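Local coordinates for ferric iron-binding protein HitA (Pseudomonas aeruginosa PAO1, PDB 6IWF), which binds ferric iron as a solute-binding protein and probably hands the metal on for uptake, with a part in gallium internalization as well, at residues A[53-58]-A[235-240]; A[100-105]-A[223-228]; A[131-136]-A[187-192]; A[146-151]-A[296-301]; A[196-201]-A[210-215]. One frame throughout, in Å; residues are numbered along the deposited sequence.

Contact 1: residues A[53-58]-A[235-240]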
# COMPACT_ATOMS: atom_id res chain seq x y z
N PRO A 53 -16.26 15.52 -9.56
CA PRO A 53 -15.34 16.66 -9.47
C PRO A 53 -13.88 16.25 -9.36
O PRO A 53 -13.01 17.12 -9.42
CB PRO A 53 -15.81 17.37 -8.21
CG PRO A 53 -16.31 16.25 -7.33
CD PRO A 53 -16.92 15.24 -8.28
N ALA A 54 -13.59 14.95 -9.24
CA ALA A 54 -12.22 14.50 -9.01
C ALA A 54 -11.33 14.82 -10.20
O ALA A 54 -11.68 14.55 -11.35
CB ALA A 54 -12.20 12.99 -8.74
N ASP A 55 -10.17 15.41 -9.91
CA ASP A 55 -9.16 15.64 -10.93
C ASP A 55 -8.02 14.63 -10.86
O ASP A 55 -7.53 14.20 -11.91
CB ASP A 55 -8.60 17.05 -10.79
CG ASP A 55 -9.65 18.11 -11.04
OD1 ASP A 55 -10.19 18.14 -12.17
OD2 ASP A 55 -9.95 18.89 -10.11
N VAL A 56 -7.62 14.25 -9.65
CA VAL A 56 -6.53 13.33 -9.38
C VAL A 56 -7.00 12.35 -8.31
O VAL A 56 -7.66 12.75 -7.35
CB VAL A 56 -5.25 14.08 -8.93
CG1 VAL A 56 -4.16 13.10 -8.50
CG2 VAL A 56 -4.74 14.99 -10.05
N LEU A 57 -6.67 11.08 -8.50
CA LEU A 57 -6.91 10.05 -7.50
C LEU A 57 -5.58 9.54 -6.98
O LEU A 57 -4.67 9.25 -7.76
CB LEU A 57 -7.72 8.89 -8.08
CG LEU A 57 -7.91 7.66 -7.19
CD1 LEU A 57 -8.77 7.96 -5.97
CD2 LEU A 57 -8.51 6.52 -8.00
N TYR A 58 -5.47 9.41 -5.66
CA TYR A 58 -4.24 8.96 -5.00
C TYR A 58 -4.64 7.83 -4.08
O TYR A 58 -5.48 8.03 -3.19
CB TYR A 58 -3.63 10.13 -4.22
CG TYR A 58 -2.28 9.91 -3.56
CD1 TYR A 58 -1.44 8.85 -3.90
CD2 TYR A 58 -1.84 10.80 -2.59
CE1 TYR A 58 -0.19 8.71 -3.28
CE2 TYR A 58 -0.62 10.66 -1.97
CZ TYR A 58 0.20 9.62 -2.31
OH TYR A 58 1.41 9.52 -1.66
N SER A 235 -11.62 15.03 -15.89
CA SER A 235 -11.18 16.27 -15.27
C SER A 235 -11.31 17.43 -16.24
O SER A 235 -10.94 17.32 -17.42
CB SER A 235 -9.74 16.13 -14.78
OG SER A 235 -9.17 17.40 -14.48
N LYS A 236 -11.86 18.54 -15.77
CA LYS A 236 -11.92 19.75 -16.57
C LYS A 236 -10.67 20.61 -16.42
O LYS A 236 -10.60 21.70 -17.00
CB LYS A 236 -13.18 20.55 -16.23
CG LYS A 236 -14.48 19.91 -16.76
CD LYS A 236 -14.28 19.25 -18.13
CE LYS A 236 -15.56 18.59 -18.64
NZ LYS A 236 -15.65 17.13 -18.31
N HIS A 237 -9.68 20.12 -15.68
CA HIS A 237 -8.39 20.79 -15.54
C HIS A 237 -7.27 19.84 -15.96
O HIS A 237 -6.37 19.54 -15.17
CB HIS A 237 -8.19 21.26 -14.10
CG HIS A 237 -9.35 22.02 -13.55
ND1 HIS A 237 -9.73 23.26 -14.05
CD2 HIS A 237 -10.23 21.73 -12.56
CE1 HIS A 237 -10.78 23.69 -13.38
NE2 HIS A 237 -11.10 22.78 -12.48
N PRO A 238 -7.30 19.34 -17.21
CA PRO A 238 -6.34 18.29 -17.58
C PRO A 238 -4.89 18.71 -17.46
O PRO A 238 -4.07 17.94 -16.93
CB PRO A 238 -6.72 17.95 -19.03
CG PRO A 238 -7.44 19.17 -19.54
CD PRO A 238 -8.16 19.73 -18.34
N ARG A 239 -4.53 19.92 -17.91
CA ARG A 239 -3.14 20.34 -17.82
C ARG A 239 -2.67 20.40 -16.37
O ARG A 239 -1.58 19.93 -16.04
CB ARG A 239 -2.94 21.71 -18.49
CG ARG A 239 -1.51 22.21 -18.47
CD ARG A 239 -1.43 23.62 -19.06
NE ARG A 239 -0.07 24.14 -19.06
CZ ARG A 239 0.41 25.00 -18.16
NH1 ARG A 239 -0.37 25.43 -17.18
NH2 ARG A 239 1.66 25.42 -18.24
N GLU A 240 -3.51 20.95 -15.49
CA GLU A 240 -3.14 21.14 -14.09
C GLU A 240 -3.08 19.80 -13.36
O GLU A 240 -2.20 19.58 -12.51
CB GLU A 240 -4.14 22.07 -13.43
CG GLU A 240 -4.22 23.46 -14.08
CD GLU A 240 -5.28 23.59 -15.19
OE1 GLU A 240 -5.55 22.62 -15.93
OE2 GLU A 240 -5.83 24.71 -15.33
O HOH W 1 -12.84 18.33 -13.08

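Contact 2: residues A[100-105]-A[223-228]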
# COMPACT_ATOMS: atom_id res chain seq x y z
N THR A 100 4.90 5.53 -4.32
CA THR A 100 5.79 4.91 -3.35
C THR A 100 5.55 3.41 -3.35
O THR A 100 4.53 2.93 -3.84
CB THR A 100 5.59 5.42 -1.92
OG1 THR A 100 4.29 5.03 -1.45
CG2 THR A 100 5.75 6.96 -1.83
N ALA A 101 6.52 2.68 -2.80
CA ALA A 101 6.38 1.25 -2.58
C ALA A 101 6.58 0.95 -1.10
O ALA A 101 7.27 1.69 -0.39
CB ALA A 101 7.38 0.42 -3.41
N ARG A 102 5.96 -0.12 -0.63
CA ARG A 102 6.10 -0.55 0.76
C ARG A 102 6.28 -2.06 0.77
O ARG A 102 6.05 -2.73 -0.24
CB ARG A 102 4.86 -0.21 1.58
CG ARG A 102 3.77 -1.14 1.13
CD ARG A 102 2.43 -0.54 1.10
NE ARG A 102 2.36 0.68 0.32
CZ ARG A 102 1.32 1.49 0.42
NH1 ARG A 102 1.26 2.60 -0.28
NH2 ARG A 102 0.33 1.17 1.25
N THR A 103 6.60 -2.61 1.94
CA THR A 103 6.81 -4.05 2.02
C THR A 103 6.10 -4.63 3.23
O THR A 103 6.02 -4.00 4.29
CB THR A 103 8.33 -4.40 2.08
OG1 THR A 103 8.51 -5.83 2.09
CG2 THR A 103 9.03 -3.80 3.31
N ARG A 104 5.57 -5.84 3.06
CA ARG A 104 5.05 -6.58 4.20
C ARG A 104 6.19 -7.03 5.10
O ARG A 104 7.30 -7.33 4.63
CB ARG A 104 4.23 -7.79 3.74
CG ARG A 104 3.11 -7.44 2.76
CD ARG A 104 1.96 -6.82 3.47
NE ARG A 104 1.29 -7.75 4.39
CZ ARG A 104 0.29 -7.36 5.18
NH1 ARG A 104 -0.12 -6.10 5.12
NH2 ARG A 104 -0.29 -8.22 6.00
N VAL A 105 5.93 -7.05 6.40
CA VAL A 105 6.90 -7.48 7.40
C VAL A 105 6.17 -8.29 8.46
O VAL A 105 4.94 -8.43 8.44
CB VAL A 105 7.62 -6.28 8.05
CG1 VAL A 105 8.40 -5.50 7.01
CG2 VAL A 105 6.62 -5.37 8.77
N LEU A 223 6.18 -9.61 0.23
CA LEU A 223 5.54 -8.90 -0.87
C LEU A 223 5.80 -7.40 -0.80
O LEU A 223 5.67 -6.78 0.26
CB LEU A 223 4.03 -9.16 -0.81
CG LEU A 223 3.19 -8.49 -1.88
CD1 LEU A 223 3.49 -9.09 -3.25
CD2 LEU A 223 1.67 -8.61 -1.53
N VAL A 224 6.15 -6.82 -1.94
CA VAL A 224 6.25 -5.37 -2.11
C VAL A 224 5.05 -4.93 -2.94
O VAL A 224 4.74 -5.55 -3.97
CB VAL A 224 7.58 -4.98 -2.76
CG1 VAL A 224 7.56 -3.54 -3.28
CG2 VAL A 224 8.72 -5.21 -1.78
N THR A 225 4.38 -3.86 -2.51
CA THR A 225 3.25 -3.29 -3.23
C THR A 225 3.45 -1.79 -3.42
O THR A 225 4.28 -1.17 -2.75
CB THR A 225 1.91 -3.54 -2.51
OG1 THR A 225 1.94 -2.96 -1.20
CG2 THR A 225 1.63 -5.04 -2.38
N VAL A 226 2.69 -1.19 -4.33
CA VAL A 226 2.88 0.22 -4.66
C VAL A 226 1.60 1.00 -4.39
O VAL A 226 0.48 0.49 -4.58
CB VAL A 226 3.34 0.42 -6.12
CG1 VAL A 226 4.48 -0.54 -6.47
CG2 VAL A 226 2.19 0.23 -7.07
N SER A 227 1.76 2.23 -3.91
CA SER A 227 0.69 3.22 -3.95
C SER A 227 0.79 3.96 -5.28
O SER A 227 1.85 4.04 -5.88
CB SER A 227 0.81 4.23 -2.81
OG SER A 227 1.89 5.11 -3.05
N GLY A 228 -0.33 4.51 -5.72
CA GLY A 228 -0.32 5.10 -7.05
C GLY A 228 -1.23 6.30 -7.19
O GLY A 228 -2.00 6.65 -6.29
O HOH W 2 3.34 -4.38 0.76

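Contact 3: residues A[131-136]-A[187-192]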
# COMPACT_ATOMS: atom_id res chain seq x y z
N SER A 131 -1.17 -20.67 16.98
CA SER A 131 -2.48 -20.20 17.41
C SER A 131 -2.36 -19.18 18.55
O SER A 131 -1.69 -19.43 19.55
CB SER A 131 -3.34 -21.38 17.85
OG SER A 131 -4.63 -20.91 18.22
N GLY A 132 -3.02 -18.03 18.39
CA GLY A 132 -3.02 -17.01 19.42
C GLY A 132 -1.78 -16.16 19.49
O GLY A 132 -1.74 -15.21 20.28
N ARG A 133 -0.76 -16.46 18.68
CA ARG A 133 0.52 -15.78 18.78
C ARG A 133 0.69 -14.64 17.77
O ARG A 133 1.69 -13.93 17.85
CB ARG A 133 1.68 -16.77 18.59
CG ARG A 133 1.69 -17.88 19.64
CD ARG A 133 3.06 -18.54 19.74
NE ARG A 133 4.01 -17.67 20.42
CZ ARG A 133 5.27 -18.01 20.67
NH1 ARG A 133 5.74 -19.19 20.29
NH2 ARG A 133 6.07 -17.15 21.32
N PHE A 134 -0.25 -14.46 16.85
CA PHE A 134 -0.06 -13.42 15.84
C PHE A 134 -1.37 -12.74 15.50
O PHE A 134 -2.44 -13.34 15.53
CB PHE A 134 0.58 -13.94 14.54
CG PHE A 134 -0.29 -14.88 13.75
CD1 PHE A 134 -0.39 -16.22 14.11
CD2 PHE A 134 -0.94 -14.44 12.60
CE1 PHE A 134 -1.17 -17.10 13.35
CE2 PHE A 134 -1.73 -15.31 11.85
CZ PHE A 134 -1.83 -16.65 12.22
N GLY A 135 -1.24 -11.46 15.18
CA GLY A 135 -2.36 -10.65 14.75
C GLY A 135 -2.28 -10.39 13.26
O GLY A 135 -1.20 -10.38 12.66
N PHE A 136 -3.45 -10.17 12.66
CA PHE A 136 -3.52 -9.70 11.28
C PHE A 136 -4.82 -8.92 11.12
O PHE A 136 -5.71 -8.99 11.96
CB PHE A 136 -3.40 -10.85 10.27
CG PHE A 136 -4.60 -11.79 10.23
CD1 PHE A 136 -4.96 -12.55 11.32
CD2 PHE A 136 -5.29 -11.96 9.05
CE1 PHE A 136 -6.04 -13.45 11.26
CE2 PHE A 136 -6.36 -12.86 8.96
CZ PHE A 136 -6.73 -13.60 10.06
N GLU A 187 0.60 -7.47 24.00
CA GLU A 187 -0.68 -8.17 23.99
C GLU A 187 -0.69 -9.35 23.02
O GLU A 187 -1.43 -10.32 23.24
CB GLU A 187 -1.80 -7.20 23.63
CG GLU A 187 -2.05 -6.16 24.70
CD GLU A 187 -2.47 -4.84 24.12
OE1 GLU A 187 -2.05 -3.79 24.65
OE2 GLU A 187 -3.22 -4.87 23.11
N VAL A 188 0.11 -9.29 21.97
CA VAL A 188 0.22 -10.38 21.01
C VAL A 188 1.68 -10.43 20.58
O VAL A 188 2.36 -9.40 20.54
CB VAL A 188 -0.74 -10.20 19.81
CG1 VAL A 188 -0.31 -9.03 18.89
CG2 VAL A 188 -0.86 -11.50 19.02
N ASP A 189 2.18 -11.65 20.32
CA ASP A 189 3.62 -11.81 20.13
C ASP A 189 4.10 -11.20 18.82
O ASP A 189 5.23 -10.72 18.74
CB ASP A 189 4.02 -13.29 20.18
CG ASP A 189 3.83 -13.91 21.56
OD1 ASP A 189 3.53 -13.18 22.53
OD2 ASP A 189 3.98 -15.15 21.67
N MET A 190 3.28 -11.24 17.77
CA MET A 190 3.71 -10.75 16.46
C MET A 190 2.49 -10.28 15.67
O MET A 190 1.35 -10.55 16.05
CB MET A 190 4.48 -11.84 15.69
CG MET A 190 3.69 -13.08 15.40
SD MET A 190 4.77 -14.47 14.91
CE MET A 190 6.00 -14.31 16.08
N ALA A 191 2.73 -9.58 14.56
CA ALA A 191 1.63 -9.17 13.70
C ALA A 191 2.12 -9.00 12.27
O ALA A 191 3.25 -8.57 12.04
CB ALA A 191 0.98 -7.86 14.18
N LEU A 192 1.24 -9.34 11.32
CA LEU A 192 1.48 -9.18 9.90
C LEU A 192 1.02 -7.78 9.49
O LEU A 192 -0.17 -7.47 9.61
CB LEU A 192 0.70 -10.24 9.12
CG LEU A 192 1.08 -11.69 9.40
CD1 LEU A 192 0.11 -12.61 8.70
CD2 LEU A 192 2.51 -11.94 8.90
O HOH W 3 0.46 -13.75 21.63

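Contact 4: residues A[146-151]-A[296-301]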
# COMPACT_ATOMS: atom_id res chain seq x y z
N GLN A 146 -1.91 -9.37 -0.01
CA GLN A 146 -1.17 -10.52 0.51
C GLN A 146 -1.83 -11.82 0.07
O GLN A 146 -1.15 -12.77 -0.34
CB GLN A 146 -1.09 -10.47 2.04
CG GLN A 146 -0.31 -11.66 2.65
CD GLN A 146 1.17 -11.65 2.24
OE1 GLN A 146 2.01 -11.08 2.95
NE2 GLN A 146 1.49 -12.27 1.10
N VAL A 147 -3.15 -11.90 0.17
CA VAL A 147 -3.84 -13.12 -0.23
C VAL A 147 -3.67 -13.36 -1.73
O VAL A 147 -3.41 -14.49 -2.17
CB VAL A 147 -5.32 -13.05 0.16
CG1 VAL A 147 -6.07 -14.29 -0.33
CG2 VAL A 147 -5.44 -12.92 1.66
N ALA A 148 -3.79 -12.31 -2.53
CA ALA A 148 -3.62 -12.45 -3.97
C ALA A 148 -2.23 -12.98 -4.30
O ALA A 148 -2.06 -13.79 -5.21
CB ALA A 148 -3.87 -11.12 -4.68
N ALA A 149 -1.22 -12.52 -3.55
CA ALA A 149 0.14 -13.01 -3.76
C ALA A 149 0.25 -14.50 -3.41
O ALA A 149 0.91 -15.25 -4.13
CB ALA A 149 1.12 -12.20 -2.92
N VAL A 150 -0.40 -14.94 -2.34
CA VAL A 150 -0.33 -16.36 -2.00
C VAL A 150 -1.00 -17.20 -3.10
O VAL A 150 -0.49 -18.24 -3.50
CB VAL A 150 -0.92 -16.64 -0.60
CG1 VAL A 150 -0.94 -18.15 -0.30
CG2 VAL A 150 -0.13 -15.92 0.48
N ILE A 151 -2.16 -16.74 -3.60
CA ILE A 151 -2.81 -17.47 -4.69
C ILE A 151 -1.89 -17.57 -5.89
O ILE A 151 -1.75 -18.64 -6.50
CB ILE A 151 -4.14 -16.80 -5.08
CG1 ILE A 151 -5.14 -16.93 -3.94
CG2 ILE A 151 -4.70 -17.44 -6.36
CD1 ILE A 151 -6.40 -16.10 -4.14
N SER A 296 -9.23 -9.98 -7.51
CA SER A 296 -10.62 -10.45 -7.45
C SER A 296 -10.73 -11.85 -6.86
O SER A 296 -11.64 -12.14 -6.07
CB SER A 296 -11.24 -10.41 -8.85
OG SER A 296 -11.36 -9.07 -9.29
N GLU A 297 -9.82 -12.75 -7.25
CA GLU A 297 -9.85 -14.11 -6.70
C GLU A 297 -9.56 -14.08 -5.20
O GLU A 297 -10.17 -14.83 -4.43
CB GLU A 297 -8.85 -14.99 -7.44
CG GLU A 297 -9.08 -16.49 -7.35
CD GLU A 297 -8.15 -17.27 -8.28
OE1 GLU A 297 -8.01 -18.50 -8.09
OE2 GLU A 297 -7.56 -16.66 -9.20
N ALA A 298 -8.63 -13.23 -4.78
CA ALA A 298 -8.34 -13.08 -3.36
C ALA A 298 -9.57 -12.61 -2.59
O ALA A 298 -9.86 -13.11 -1.50
CB ALA A 298 -7.18 -12.10 -3.15
N LEU A 299 -10.32 -11.65 -3.15
CA LEU A 299 -11.50 -11.16 -2.44
C LEU A 299 -12.52 -12.27 -2.28
O LEU A 299 -13.11 -12.43 -1.20
CB LEU A 299 -12.10 -9.97 -3.18
CG LEU A 299 -13.14 -9.16 -2.41
CD1 LEU A 299 -12.64 -8.78 -1.01
CD2 LEU A 299 -13.51 -7.91 -3.22
N SER A 300 -12.74 -13.05 -3.33
CA SER A 300 -13.70 -14.15 -3.25
C SER A 300 -13.28 -15.18 -2.21
O SER A 300 -14.12 -15.73 -1.49
CB SER A 300 -13.85 -14.83 -4.61
OG SER A 300 -14.53 -13.99 -5.50
N LEU A 301 -11.97 -15.44 -2.11
CA LEU A 301 -11.49 -16.42 -1.14
C LEU A 301 -11.68 -15.92 0.28
O LEU A 301 -12.11 -16.67 1.17
CB LEU A 301 -10.02 -16.73 -1.41
CG LEU A 301 -9.35 -17.68 -0.43
CD1 LEU A 301 -10.12 -18.99 -0.35
CD2 LEU A 301 -7.89 -17.91 -0.84

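Contact 5: residues A[196-201]-A[210-215]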
# COMPACT_ATOMS: atom_id res chain seq x y z
N TYR A 196 5.62 0.42 7.24
CA TYR A 196 5.66 1.83 7.64
C TYR A 196 4.94 2.09 8.96
O TYR A 196 5.19 3.13 9.58
CB TYR A 196 5.10 2.71 6.52
CG TYR A 196 3.71 2.37 6.08
CD1 TYR A 196 2.61 2.77 6.83
CD2 TYR A 196 3.48 1.66 4.90
CE1 TYR A 196 1.32 2.46 6.44
CE2 TYR A 196 2.18 1.35 4.50
CZ TYR A 196 1.11 1.76 5.28
OH TYR A 196 -0.19 1.46 4.91
N TYR A 197 4.07 1.17 9.42
CA TYR A 197 3.38 1.38 10.69
C TYR A 197 4.36 1.38 11.86
O TYR A 197 4.17 2.12 12.84
CB TYR A 197 2.32 0.30 10.92
CG TYR A 197 1.14 0.43 9.99
CD1 TYR A 197 0.14 1.36 10.25
CD2 TYR A 197 1.02 -0.39 8.87
CE1 TYR A 197 -0.94 1.49 9.40
CE2 TYR A 197 -0.06 -0.27 8.02
CZ TYR A 197 -1.04 0.67 8.29
OH TYR A 197 -2.12 0.79 7.45
N TRP A 198 5.37 0.52 11.80
CA TRP A 198 6.38 0.52 12.85
C TRP A 198 7.10 1.87 12.92
O TRP A 198 7.32 2.40 14.01
CB TRP A 198 7.37 -0.62 12.58
CG TRP A 198 8.39 -0.83 13.65
CD1 TRP A 198 8.29 -1.67 14.73
CD2 TRP A 198 9.68 -0.24 13.73
NE1 TRP A 198 9.44 -1.62 15.48
CE2 TRP A 198 10.32 -0.74 14.89
CE3 TRP A 198 10.37 0.69 12.93
CZ2 TRP A 198 11.60 -0.36 15.27
CZ3 TRP A 198 11.65 1.07 13.31
CH2 TRP A 198 12.26 0.54 14.47
N TYR A 199 7.44 2.44 11.76
CA TYR A 199 8.16 3.71 11.75
C TYR A 199 7.29 4.86 12.26
O TYR A 199 7.78 5.74 12.97
CB TYR A 199 8.69 4.00 10.34
CG TYR A 199 9.83 3.10 9.95
CD1 TYR A 199 9.60 1.85 9.37
CD2 TYR A 199 11.15 3.47 10.21
CE1 TYR A 199 10.64 1.01 9.01
CE2 TYR A 199 12.19 2.64 9.86
CZ TYR A 199 11.94 1.41 9.27
OH TYR A 199 12.99 0.60 8.93
N THR A 200 6.00 4.87 11.90
CA THR A 200 5.11 5.90 12.44
C THR A 200 5.04 5.83 13.96
O THR A 200 5.13 6.86 14.64
CB THR A 200 3.72 5.78 11.83
OG1 THR A 200 3.81 5.86 10.40
CG2 THR A 200 2.82 6.90 12.35
N LEU A 201 4.90 4.62 14.50
CA LEU A 201 4.83 4.46 15.95
C LEU A 201 6.14 4.85 16.62
O LEU A 201 6.13 5.48 17.69
CB LEU A 201 4.47 3.01 16.30
CG LEU A 201 4.22 2.74 17.78
CD1 LEU A 201 3.07 3.62 18.27
CD2 LEU A 201 3.91 1.26 18.04
N SER A 210 9.26 -3.35 20.17
CA SER A 210 9.03 -4.27 19.06
C SER A 210 10.09 -4.08 17.97
O SER A 210 10.74 -3.03 17.86
CB SER A 210 7.63 -4.06 18.49
OG SER A 210 7.53 -2.80 17.85
N ARG A 211 10.26 -5.11 17.16
CA ARG A 211 11.20 -5.09 16.06
C ARG A 211 10.52 -5.63 14.81
O ARG A 211 9.44 -6.23 14.88
CB ARG A 211 12.47 -5.89 16.40
CG ARG A 211 13.21 -5.36 17.66
CD ARG A 211 14.61 -5.94 17.85
NE ARG A 211 14.66 -7.40 17.74
CZ ARG A 211 15.50 -8.19 18.41
NH1 ARG A 211 15.45 -9.51 18.22
NH2 ARG A 211 16.39 -7.66 19.25
N LEU A 212 11.15 -5.41 13.67
CA LEU A 212 10.64 -5.88 12.40
C LEU A 212 11.47 -7.06 11.92
O LEU A 212 12.70 -7.00 11.90
CB LEU A 212 10.65 -4.78 11.34
CG LEU A 212 9.68 -3.63 11.62
CD1 LEU A 212 9.54 -2.76 10.38
CD2 LEU A 212 8.32 -4.15 12.07
N HIS A 213 10.78 -8.12 11.53
CA HIS A 213 11.39 -9.25 10.86
C HIS A 213 11.00 -9.21 9.39
O HIS A 213 9.83 -9.02 9.05
CB HIS A 213 10.91 -10.56 11.48
CG HIS A 213 11.45 -11.77 10.79
ND1 HIS A 213 12.78 -12.12 10.85
CD2 HIS A 213 10.85 -12.68 9.99
CE1 HIS A 213 12.98 -13.21 10.13
NE2 HIS A 213 11.82 -13.58 9.60
N TYR A 214 11.99 -9.39 8.51
CA TYR A 214 11.76 -9.45 7.08
C TYR A 214 11.89 -10.90 6.64
O TYR A 214 12.93 -11.53 6.88
CB TYR A 214 12.75 -8.56 6.33
CG TYR A 214 12.51 -7.11 6.61
CD1 TYR A 214 12.96 -6.53 7.79
CD2 TYR A 214 11.80 -6.32 5.71
CE1 TYR A 214 12.73 -5.20 8.06
CE2 TYR A 214 11.57 -5.00 5.97
CZ TYR A 214 12.03 -4.44 7.14
OH TYR A 214 11.77 -3.12 7.39
N PHE A 215 10.84 -11.43 6.01
CA PHE A 215 10.87 -12.82 5.59
C PHE A 215 11.92 -13.04 4.50
O PHE A 215 12.62 -14.07 4.50
CB PHE A 215 9.49 -13.26 5.07
CG PHE A 215 8.49 -13.56 6.16
CD1 PHE A 215 8.65 -14.68 6.99
CD2 PHE A 215 7.37 -12.77 6.32
CE1 PHE A 215 7.71 -14.97 7.98
CE2 PHE A 215 6.43 -13.05 7.32
CZ PHE A 215 6.60 -14.15 8.13
O HOH W 4 13.10 -2.08 9.27

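Contact 1: residues A[53-58]-A[235-240]
The carboxylate of D55 lies at the edge of the H237 imidazole, near the ring plane, with D55 OD1 3.6 Å from H237 CD2. The two planes are turned 60° apart, so the groups neither stack nor lie flat together. The same oxygen takes the hydroxyl of S235, with S235 OG donating to D55 OD1 over 2.6 Å. The hydroxyl comes in on the anti side, 21° out of the carboxylate plane. S235 OG also accepts from the backbone N of H237 at 3.0 Å, which makes an ST turn. H237 is the N-cap residue of helix 238-248, so this turn leads the chain into the helix. Water 1 adds a second link: it donates to D55 OD1 (2.8 Å) and accepts from K236 N (2.9 Å). D55 OD1 thus receives two donors here. The other carboxylate oxygen, D55 OD2, is held by the backbone N of T6 on strand 4-9, the parallel neighbour of strand 56-59. V3 packs against the H237 side chain.

Contact 2: residues A[100-105]-A[223-228]
R102 and T225 face each other across two antiparallel strands, and their side chains cross at a slant. The R102 chain bends at chi2 and chi3, which lays R102 CD 3.4 Å from T225 OG1 and carries the guanidinium along the strand to S227. There S227 OG lies at the guanidinium edge, in its plane. S227 OG in turn donates to T100 OG1 (2.9 Å). T100 OG1 hydrogen-bonds E263, and R102 NH1 forms a salt bridge with it. On the other face of the sheet, A101 CB sits 4.0 Å from V224 CG1, beside T103 and V226. R102 and T225 form a hydrogen-bonded pair: R102 N gives to T225 O (2.9 Å), and T225 N to R102 O (3.0 Å). The R102 side chain is also about 4 Å from those of E60 and Y196, ligands of ferric iron, which is absent here. R104 and L223 pack on helix 141-154, T100 touches helix 251-258, and strand 190-194 flanks strand 97-108.

Contact 3: residues A[131-136]-A[187-192]
D189 OD2 is gripped by two nitrogens of R133, NE at 2.8 Å and NH2 at 2.9 Å, in a side-on salt bridge. The oxygen lies in the guanidinium plane, but the carboxylate stands almost upright to it, 81° apart. D189 OD2 receives R133 NE on its anti lone pair, whereas R133 NH2 meets it from above the carboxylate plane. The bend at R133 chi3 (74°) turns its NE edge toward D189. Water 3 links G132 O to D189 N. V188 CG2 leans on the R133 carbonyl.

Next the chains run parallel as strands 134-136 and 190-194 of the mixed sheet, where strand 190-194 also pairs antiparallel with strand 97-108. G135 bonds through both its N-H and its carbonyl: G135 N donates to M190 O (2.9 Å), and L192 N to G135 O (3.0 Å). On one face F134 CB packs tightly on M190 CG; A191 lies on the opposite face, under helix 176-184. The salt bridge sits just ahead of the strands, at a partly exposed spot. Its two N-H groups on one oxygen fix the arginine's end and probably favour an ionised D189, while the buried strands rely on backbone bonds and apolar packing.

Contact 4: residues A[146-151]-A[296-301]
I151 has CG1 anti to its carbonyl carbon (chi1 -68°) and an extended chi2; this carries I151 CD1 over to the second helix. There I151 CD1 meets A298 CA at 3.7 Å. The CG2 branch of I151 crosses the E297 carboxylate at a slant, with I151 CG2 3.9 Å from E297 OE1. V147 has CG1 anti to the backbone N (chi1 177°), which sets V147 CG1 3.7 Å from A298 CB.

A298 is the middle of the contact. Its methyl fits among V147, A148 and I151, with A298 CB 3.5 Å from A148 N and 3.8 Å from A148 CB. Small residues at this point let the helices come close: the axes of the two short helical segments pass at 8.2 Å, at 105°. L301 closes one flank, since L301 CD2 lies 4.0 Å from I151 CD1 and also touches V147 CG1.

The contact joins helix 141-154 to helix 296-305 near the C terminus. Helix 156-169 packs nearby, with A159 on I151 and L163 on L301. The two segments are held mainly by methyl groups packing on one another and on backbone, with the one charged group, E297, on the exposed side. The pairing therefore rests on shape and on the burial of apolar surface.

Contact 5: residues A[196-201]-A[210-215]
W198 packs its indole against L212 where helix 196-205 backs onto the edge strand 211-213, in the solute-binding protein fold. This is the tight part. L212 CG sits over one face of the five-membered ring, 3.9 Å from its centroid and 20° off the normal, a CH-pi contact. L212 CD2 comes 3.6 Å from W198 CD1. W198 CG is anti to the backbone N (chi1 -174°), which swings the indole out to the strand. At its edge W198 NE1 donates to S210 O at 3.1 Å. That donor stands well above the carbonyl plane, 71° out of it. S210 OG turns to E184. Y196 and Y197, near the start of the same helix, are ligands of ferric iron when it is bound; none is present here. The other side is looser. Y199 CE1 is 4.2 Å from L212 CD1. Y199 OH is bonded to A275 O. Water 4 donates to Y199 OH at 2.7 Å and joins it to the Y214 hydroxyl, lying at the edge of the Y214 ring.

In the fold
From the N terminus, contact 1 opens at the lead-in to strand 56-59 and closes only in the turn before helix 238-248. Contacts 2, 3 and 5 nest inside this loop. Contact 2 opens at strand 97-108 and closes at strand 224-231, next to strand 56-59 in the same sheet. Within it contact 3 opens at strand 134-136 and closes at strand 190-194, a neighbour of strand 97-108. Contact 5 follows in series, from helix 196-205 to strand 211-213. Contact 4 starts in helix 141-154 and ends in helix 296-305, so it crosses contacts 1, 2 and 3 and encloses contact 5. Contacts 1 and 3 lie on opposite sides of the chain's centre, and contact 2 lies near it.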